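Local coordinates for protein tyrocidine synthase 2 (Brevibacillus parabrevis, PDB 6TA8) that belongs to the large modular peptide synthetases and contains a condensation domain, at residues L253-T258 and L432-G437; E382-Y387 and L420-A425. All coordinates share one frame; numbering follows the deposited sequence.

Contact 1. Residues L253-T258 and L432-G437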
ATOM      1  N   LEU A 253      -4.157  -8.058  14.743  1.00 50.17           N
ATOM      2  CA  LEU A 253      -5.370  -7.890  15.533  1.00 43.10           C
ATOM      3  C   LEU A 253      -6.238  -6.850  14.841  1.00 54.04           C
ATOM      4  O   LEU A 253      -5.804  -5.710  14.640  1.00 46.96           O
ATOM      5  CB  LEU A 253      -5.043  -7.463  16.965  1.00 47.01           C
ATOM      6  CG  LEU A 253      -6.219  -7.353  17.940  1.00 55.78           C
ATOM      7  CD1 LEU A 253      -5.825  -7.861  19.316  1.00 56.42           C
ATOM      8  CD2 LEU A 253      -6.723  -5.925  18.028  1.00 52.92           C
ATOM      9  N   SER A 254      -7.459  -7.237  14.480  1.00 58.94           N
ATOM     10  CA  SER A 254      -8.346  -6.389  13.701  1.00 50.11           C
ATOM     11  C   SER A 254      -9.638  -6.119  14.461  1.00 53.73           C
ATOM     12  O   SER A 254     -10.129  -6.967  15.212  1.00 56.39           O
ATOM     13  CB  SER A 254      -8.675  -7.029  12.346  1.00 56.33           C
ATOM     14  OG  SER A 254      -7.496  -7.416  11.662  1.00 62.03           O
ATOM     15  N   PHE A 255     -10.182  -4.921  14.255  1.00 51.41           N
ATOM     16  CA  PHE A 255     -11.509  -4.570  14.738  1.00 50.56           C
ATOM     17  C   PHE A 255     -12.240  -3.811  13.640  1.00 52.98           C
ATOM     18  O   PHE A 255     -11.624  -3.111  12.833  1.00 58.86           O
ATOM     19  CB  PHE A 255     -11.454  -3.742  16.035  1.00 50.83           C
ATOM     20  CG  PHE A 255     -11.052  -2.303  15.836  1.00 52.88           C
ATOM     21  CD1 PHE A 255     -12.009  -1.319  15.641  1.00 51.95           C
ATOM     22  CD2 PHE A 255      -9.718  -1.933  15.872  1.00 56.50           C
ATOM     23  CE1 PHE A 255     -11.642   0.002  15.467  1.00 49.44           C
ATOM     24  CE2 PHE A 255      -9.344  -0.612  15.702  1.00 50.37           C
ATOM     25  CZ  PHE A 255     -10.308   0.356  15.499  1.00 53.82           C
ATOM     26  N   ALA A 256     -13.561  -3.962  13.613  1.00 50.67           N
ATOM     27  CA  ALA A 256     -14.390  -3.358  12.584  1.00 50.77           C
ATOM     28  C   ALA A 256     -15.530  -2.581  13.224  1.00 53.89           C
ATOM     29  O   ALA A 256     -15.925  -2.837  14.364  1.00 55.65           O
ATOM     30  CB  ALA A 256     -14.951  -4.413  11.621  1.00 58.39           C
ATOM     31  N   LEU A 257     -16.055  -1.621  12.469  1.00 59.76           N
ATOM     32  CA  LEU A 257     -17.205  -0.833  12.883  1.00 58.54           C
ATOM     33  C   LEU A 257     -18.451  -1.302  12.143  1.00 53.81           C
ATOM     34  O   LEU A 257     -18.374  -1.816  11.025  1.00 57.67           O
ATOM     35  CB  LEU A 257     -16.973   0.657  12.617  1.00 55.70           C
ATOM     36  CG  LEU A 257     -15.785   1.319  13.319  1.00 53.21           C
ATOM     37  CD1 LEU A 257     -15.784   2.818  13.061  1.00 53.73           C
ATOM     38  CD2 LEU A 257     -15.809   1.031  14.811  1.00 51.68           C
ATOM     39  N   THR A 258     -19.604  -1.122  12.783  1.00 60.38           N
ATOM     40  CA  THR A 258     -20.866  -1.475  12.155  1.00 60.51           C
ATOM     41  C   THR A 258     -21.146  -0.552  10.970  1.00 57.27           C
ATOM     42  O   THR A 258     -20.625   0.564  10.880  1.00 59.46           O
ATOM     43  CB  THR A 258     -22.011  -1.397  13.167  1.00 59.76           C
ATOM     44  OG1 THR A 258     -22.169  -0.043  13.610  1.00 63.50           O
ATOM     45  CG2 THR A 258     -21.724  -2.284  14.368  1.00 56.02           C
ATOM     46  N   LEU A 432     -15.795   0.044   8.105  1.00 52.47           N
ATOM     47  CA  LEU A 432     -14.426   0.515   8.289  1.00 51.78           C
ATOM     48  C   LEU A 432     -13.699  -0.457   9.207  1.00 50.30           C
ATOM     49  O   LEU A 432     -14.054  -0.594  10.381  1.00 57.48           O
ATOM     50  CB  LEU A 432     -14.423   1.924   8.872  1.00 53.98           C
ATOM     51  CG  LEU A 432     -13.093   2.438   9.420  1.00 44.87           C
ATOM     52  CD1 LEU A 432     -12.170   2.863   8.288  1.00 50.04           C
ATOM     53  CD2 LEU A 432     -13.322   3.588  10.387  1.00 51.30           C
ATOM     54  N   ARG A 433     -12.691  -1.144   8.677  1.00 51.63           N
ATOM     55  CA  ARG A 433     -11.998  -2.203   9.400  1.00 54.19           C
ATOM     56  C   ARG A 433     -10.531  -1.829   9.555  1.00 48.31           C
ATOM     57  O   ARG A 433      -9.819  -1.668   8.559  1.00 53.13           O
ATOM     58  CB  ARG A 433     -12.146  -3.542   8.675  1.00 54.94           C
ATOM     59  CG  ARG A 433     -13.588  -3.875   8.320  1.00 62.80           C
ATOM     60  CD  ARG A 433     -13.767  -5.332   7.937  1.00 76.23           C
ATOM     61  NE  ARG A 433     -13.417  -5.577   6.542  1.00 78.97           N
ATOM     62  CZ  ARG A 433     -12.383  -6.312   6.149  1.00 79.95           C
ATOM     63  NH1 ARG A 433     -12.143  -6.480   4.856  1.00 80.06           N
ATOM     64  NH2 ARG A 433     -11.591  -6.882   7.048  1.00 80.65           N
ATOM     65  N   ILE A 434     -10.088  -1.697  10.802  1.00 41.49           N
ATOM     66  CA  ILE A 434      -8.709  -1.350  11.129  1.00 40.67           C
ATOM     67  C   ILE A 434      -7.963  -2.618  11.507  1.00 48.08           C
ATOM     68  O   ILE A 434      -8.516  -3.505  12.171  1.00 49.70           O
ATOM     69  CB  ILE A 434      -8.653  -0.317  12.270  1.00 44.84           C
ATOM     70  CG1 ILE A 434      -9.655   0.814  12.023  1.00 52.68           C
ATOM     71  CG2 ILE A 434      -7.241   0.227  12.433  1.00 47.75           C
ATOM     72  CD1 ILE A 434      -9.331   1.676  10.827  1.00 47.07           C
ATOM     73  N   SER A 435      -6.703  -2.709  11.088  1.00 45.51           N
ATOM     74  CA  SER A 435      -5.853  -3.855  11.384  1.00 45.66           C
ATOM     75  C   SER A 435      -4.496  -3.359  11.856  1.00 47.60           C
ATOM     76  O   SER A 435      -3.912  -2.461  11.241  1.00 49.73           O
ATOM     77  CB  SER A 435      -5.693  -4.757  10.156  1.00 44.25           C
ATOM     78  OG  SER A 435      -6.956  -5.175   9.667  1.00 53.00           O
ATOM     79  N   VAL A 436      -4.001  -3.941  12.945  1.00 45.57           N
ATOM     80  CA  VAL A 436      -2.719  -3.568  13.533  1.00 42.55           C
ATOM     81  C   VAL A 436      -1.796  -4.776  13.462  1.00 45.70           C
ATOM     82  O   VAL A 436      -2.102  -5.832  14.030  1.00 40.88           O
ATOM     83  CB  VAL A 436      -2.873  -3.084  14.984  1.00 42.52           C
ATOM     84  CG1 VAL A 436      -1.537  -2.598  15.525  1.00 37.07           C
ATOM     85  CG2 VAL A 436      -3.923  -1.986  15.068  1.00 48.95           C
ATOM     86  N   GLY A 437      -0.671  -4.621  12.768  1.00 46.12           N
ATOM     87  CA  GLY A 437       0.312  -5.681  12.641  1.00 42.39           C
ATOM     88  C   GLY A 437       1.439  -5.493  13.641  1.00 44.28           C
ATOM     89  O   GLY A 437       1.998  -4.401  13.766  1.00 45.44           O
TER

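Contact 2. Residues E382-Y387 and L420-A425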
ATOM      1  N   GLU A 382       8.204   4.757  14.257  1.00 40.40           N
ATOM      2  CA  GLU A 382       8.034   3.355  14.598  1.00 48.05           C
ATOM      3  C   GLU A 382       6.635   2.832  14.308  1.00 49.36           C
ATOM      4  O   GLU A 382       6.413   1.619  14.407  1.00 45.84           O
ATOM      5  CB  GLU A 382       8.370   3.120  16.079  1.00 43.44           C
ATOM      6  CG  GLU A 382       9.861   3.020  16.358  1.00 52.89           C
ATOM      7  CD  GLU A 382      10.184   3.060  17.837  1.00 59.24           C
ATOM      8  OE1 GLU A 382       9.495   3.791  18.578  1.00 61.24           O
ATOM      9  OE2 GLU A 382      11.130   2.361  18.260  1.00 67.89           O
ATOM     10  N   ILE A 383       5.694   3.703  13.954  1.00 44.00           N
ATOM     11  CA  ILE A 383       4.348   3.308  13.562  1.00 40.02           C
ATOM     12  C   ILE A 383       4.132   3.715  12.112  1.00 43.96           C
ATOM     13  O   ILE A 383       4.508   4.819  11.706  1.00 49.76           O
ATOM     14  CB  ILE A 383       3.274   3.945  14.467  1.00 47.85           C
ATOM     15  CG1 ILE A 383       3.603   3.709  15.942  1.00 44.84           C
ATOM     16  CG2 ILE A 383       1.896   3.398  14.131  1.00 44.17           C
ATOM     17  CD1 ILE A 383       2.626   4.371  16.887  1.00 46.88           C
ATOM     18  N   SER A 384       3.532   2.819  11.335  1.00 45.32           N
ATOM     19  CA  SER A 384       3.185   3.083   9.946  1.00 45.30           C
ATOM     20  C   SER A 384       1.671   3.067   9.799  1.00 48.15           C
ATOM     21  O   SER A 384       1.005   2.150  10.291  1.00 55.90           O
ATOM     22  CB  SER A 384       3.823   2.050   9.013  1.00 48.49           C
ATOM     23  OG  SER A 384       3.518   2.332   7.658  1.00 52.76           O
ATOM     24  N   PHE A 385       1.133   4.082   9.129  1.00 40.58           N
ATOM     25  CA  PHE A 385      -0.295   4.188   8.869  1.00 43.39           C
ATOM     26  C   PHE A 385      -0.539   4.258   7.368  1.00 46.08           C
ATOM     27  O   PHE A 385       0.246   4.861   6.629  1.00 50.18           O
ATOM     28  CB  PHE A 385      -0.901   5.417   9.555  1.00 48.18           C
ATOM     29  CG  PHE A 385      -2.403   5.409   9.595  1.00 51.16           C
ATOM     30  CD1 PHE A 385      -3.079   4.781  10.628  1.00 46.02           C
ATOM     31  CD2 PHE A 385      -3.140   6.024   8.597  1.00 44.50           C
ATOM     32  CE1 PHE A 385      -4.459   4.771  10.666  1.00 49.61           C
ATOM     33  CE2 PHE A 385      -4.521   6.017   8.628  1.00 39.71           C
ATOM     34  CZ  PHE A 385      -5.181   5.390   9.665  1.00 48.55           C
ATOM     35  N   ASN A 386      -1.632   3.640   6.927  1.00 54.70           N
ATOM     36  CA  ASN A 386      -1.980   3.601   5.510  1.00 48.60           C
ATOM     37  C   ASN A 386      -3.480   3.390   5.387  1.00 50.52           C
ATOM     38  O   ASN A 386      -4.003   2.378   5.862  1.00 52.26           O
ATOM     39  CB  ASN A 386      -1.219   2.489   4.784  1.00 52.80           C
ATOM     40  CG  ASN A 386      -1.546   2.426   3.304  1.00 59.12           C
ATOM     41  OD1 ASN A 386      -1.970   3.417   2.708  1.00 63.41           O
ATOM     42  ND2 ASN A 386      -1.349   1.259   2.703  1.00 61.27           N
ATOM     43  N   TYR A 387      -4.163   4.338   4.753  1.00 45.76           N
ATOM     44  CA  TYR A 387      -5.592   4.239   4.487  1.00 44.85           C
ATOM     45  C   TYR A 387      -5.791   3.793   3.045  1.00 51.49           C
ATOM     46  O   TYR A 387      -5.376   4.492   2.113  1.00 51.65           O
ATOM     47  CB  TYR A 387      -6.295   5.571   4.741  1.00 53.15           C
ATOM     48  CG  TYR A 387      -7.766   5.546   4.400  1.00 54.73           C
ATOM     49  CD1 TYR A 387      -8.653   4.764   5.127  1.00 56.67           C
ATOM     50  CD2 TYR A 387      -8.268   6.299   3.346  1.00 54.89           C
ATOM     51  CE1 TYR A 387      -9.998   4.733   4.819  1.00 60.22           C
ATOM     52  CE2 TYR A 387      -9.613   6.275   3.030  1.00 55.63           C
ATOM     53  CZ  TYR A 387     -10.474   5.490   3.768  1.00 58.80           C
ATOM     54  OH  TYR A 387     -11.814   5.463   3.459  1.00 61.15           O
ATOM     55  N   LEU A 420       7.623  -1.046  13.892  1.00 40.08           N
ATOM     56  CA  LEU A 420       7.194  -1.704  15.119  1.00 43.05           C
ATOM     57  C   LEU A 420       5.702  -2.010  15.101  1.00 44.89           C
ATOM     58  O   LEU A 420       5.268  -3.012  15.679  1.00 49.73           O
ATOM     59  CB  LEU A 420       7.549  -0.832  16.323  1.00 51.93           C
ATOM     60  CG  LEU A 420       7.388  -1.442  17.713  1.00 53.41           C
ATOM     61  CD1 LEU A 420       8.690  -1.323  18.481  1.00 54.49           C
ATOM     62  CD2 LEU A 420       6.262  -0.748  18.456  1.00 52.65           C
ATOM     63  N   LEU A 421       4.908  -1.165  14.446  1.00 47.53           N
ATOM     64  CA  LEU A 421       3.470  -1.365  14.332  1.00 42.36           C
ATOM     65  C   LEU A 421       3.012  -0.907  12.958  1.00 47.93           C
ATOM     66  O   LEU A 421       3.302   0.223  12.553  1.00 46.85           O
ATOM     67  CB  LEU A 421       2.709  -0.595  15.419  1.00 42.64           C
ATOM     68  CG  LEU A 421       2.878  -1.037  16.872  1.00 49.77           C
ATOM     69  CD1 LEU A 421       2.168  -0.068  17.805  1.00 41.37           C
ATOM     70  CD2 LEU A 421       2.366  -2.457  17.074  1.00 46.08           C
ATOM     71  N   ASP A 422       2.304  -1.779  12.246  1.00 46.85           N
ATOM     72  CA  ASP A 422       1.702  -1.445  10.961  1.00 47.70           C
ATOM     73  C   ASP A 422       0.195  -1.347  11.144  1.00 45.08           C
ATOM     74  O   ASP A 422      -0.462  -2.344  11.460  1.00 49.97           O
ATOM     75  CB  ASP A 422       2.046  -2.486   9.896  1.00 51.38           C
ATOM     76  CG  ASP A 422       1.299  -2.253   8.595  1.00 68.09           C
ATOM     77  OD1 ASP A 422       1.213  -3.194   7.779  1.00 73.01           O
ATOM     78  OD2 ASP A 422       0.795  -1.126   8.389  1.00 73.56           O
ATOM     79  N   ILE A 423      -0.346  -0.151  10.944  1.00 44.81           N
ATOM     80  CA  ILE A 423      -1.766   0.118  11.133  1.00 44.31           C
ATOM     81  C   ILE A 423      -2.363   0.442   9.771  1.00 47.03           C
ATOM     82  O   ILE A 423      -2.024   1.462   9.158  1.00 50.74           O
ATOM     83  CB  ILE A 423      -2.002   1.259  12.132  1.00 36.05           C
ATOM     84  CG1 ILE A 423      -1.375   0.911  13.484  1.00 38.62           C
ATOM     85  CG2 ILE A 423      -3.488   1.537  12.281  1.00 36.09           C
ATOM     86  CD1 ILE A 423      -1.537   1.990  14.528  1.00 47.44           C
ATOM     87  N   SER A 424      -3.252  -0.424   9.295  1.00 41.25           N
ATOM     88  CA  SER A 424      -3.936  -0.240   8.027  1.00 38.67           C
ATOM     89  C   SER A 424      -5.395   0.126   8.270  1.00 40.15           C
ATOM     90  O   SER A 424      -5.948  -0.108   9.348  1.00 39.27           O
ATOM     91  CB  SER A 424      -3.847  -1.504   7.164  1.00 49.73           C
ATOM     92  OG  SER A 424      -2.508  -1.765   6.780  1.00 55.27           O
ATOM     93  N   ALA A 425      -6.013   0.712   7.248  1.00 43.22           N
ATOM     94  CA  ALA A 425      -7.397   1.161   7.345  1.00 46.30           C
ATOM     95  C   ALA A 425      -8.056   1.002   5.986  1.00 47.11           C
ATOM     96  O   ALA A 425      -7.582   1.568   4.997  1.00 58.86           O
ATOM     97  CB  ALA A 425      -7.474   2.615   7.816  1.00 48.02           C
TER

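Contact 1. Residues L253-T258 and L432-G437
The F255 ring overlaps the side chain of I434, and the two side chains run alongside each other in the same direction. CE2 of F255 is 3.5 Å from CB of I434, and CZ of F255 is 3.6 Å from CG1 of I434. I434 CB stands obliquely to the ring. With chi1 at 75°, F255 CG sits between its own backbone N and carbonyl carbon, and this swings the ring across toward the other strand.

The backbones form an antiparallel pair. F255 and I434 are a hydrogen-bonded pair, with I434 N 2.9 Å from F255 O. L253 and V436 form the next such pair, and L257 N adds one more bond to L432 O. L257 and L432 also meet through their methyls, CD1 of L257 to CD2 of L432 at 3.7 Å.

L253, F255, I434 and V436 share one face; S254, S435, A256 and R433 project from the other. OG of S254 and OG of S435 share a hydrogen bond of 3.0 Å. The methyl CB of A256 rests on CG of R433 at 3.6 Å.

Strand 250-256 is an outermost strand of its six-stranded sheet within the chain. Helix 445-466 packs on the face of L253 and I434, reaching I434 through Y455. Helix 259-267, which T258 caps at its N-terminus, touches L257 and L432. Strand 421-428 flanks 431-439 across the sheet from 250-256.

Contact 2. Residues E382-Y387 and L420-A425
The side chain of I423 fits between I383 and F385 of the neighbouring parallel strand. Its CB lies 3.6 Å from S384 O and is also near CD1 of the F385 ring. The CG2 branch, anti to the backbone N, reaches that ring obliquely, 3.7 Å from F385 CD1. The CG1 branch takes the other direction, beside the backbone N (chi1 -59°). It carries I423 CD1 to 3.7 Å from I383 CG2. One isoleucine thus touches two side chains of the neighbouring strand, one with each branch.

A425 continues this apolar face. Its CB meets the edge of the Y387 ring in the ring plane, 3.6 Å from Y387 CD1, and also lies near F385 CZ. Helix 277-293 packs on part of this face: L285 touches F385 and I423, while M277 and L281 touch Y387.

The backbones are in parallel register, I383 beside L421 and F385 beside I423. S384 makes two bonds to the same neighbouring strand: its N donates to L421 O at 2.9 Å, and its O accepts from I423 N at 2.7 Å with an N-H...O angle of 167°. N386 N donates to I423 O. The bond from A425 N to N386 O is weak.

S384, D422, N386 and S424 project from the other face. The chemistry is therefore split: carbon packs against carbon on the face that helix 277-293 partly covers, polar side chains line the reverse, and backbone hydrogen bonds in the sheet hold the strands together between them.

Overall arrangement
Contacts 1 and 2 belong to one mixed six-stranded sheet within the condensation domain, with centres about 12 Å apart. Its order is 250-256, 431-439, 421-428, 383-390, 297-304, 325-332, so the two contacts take up the first four strands. Strands 421-428 and 431-439 are consecutive in the chain and adjacent in the sheet, joining one contact to the other. G437 N lies 2.6 Å from D422 O, a probable hydrogen bond, and I434 CD1 packs on A425 CB at 3.7 Å. Both segments of contact 2 come between the two segments of contact 1 along the chain. The sheet thus joins segments 174 residues apart in contact 1 and 33 apart in contact 2 into one layer of the domain.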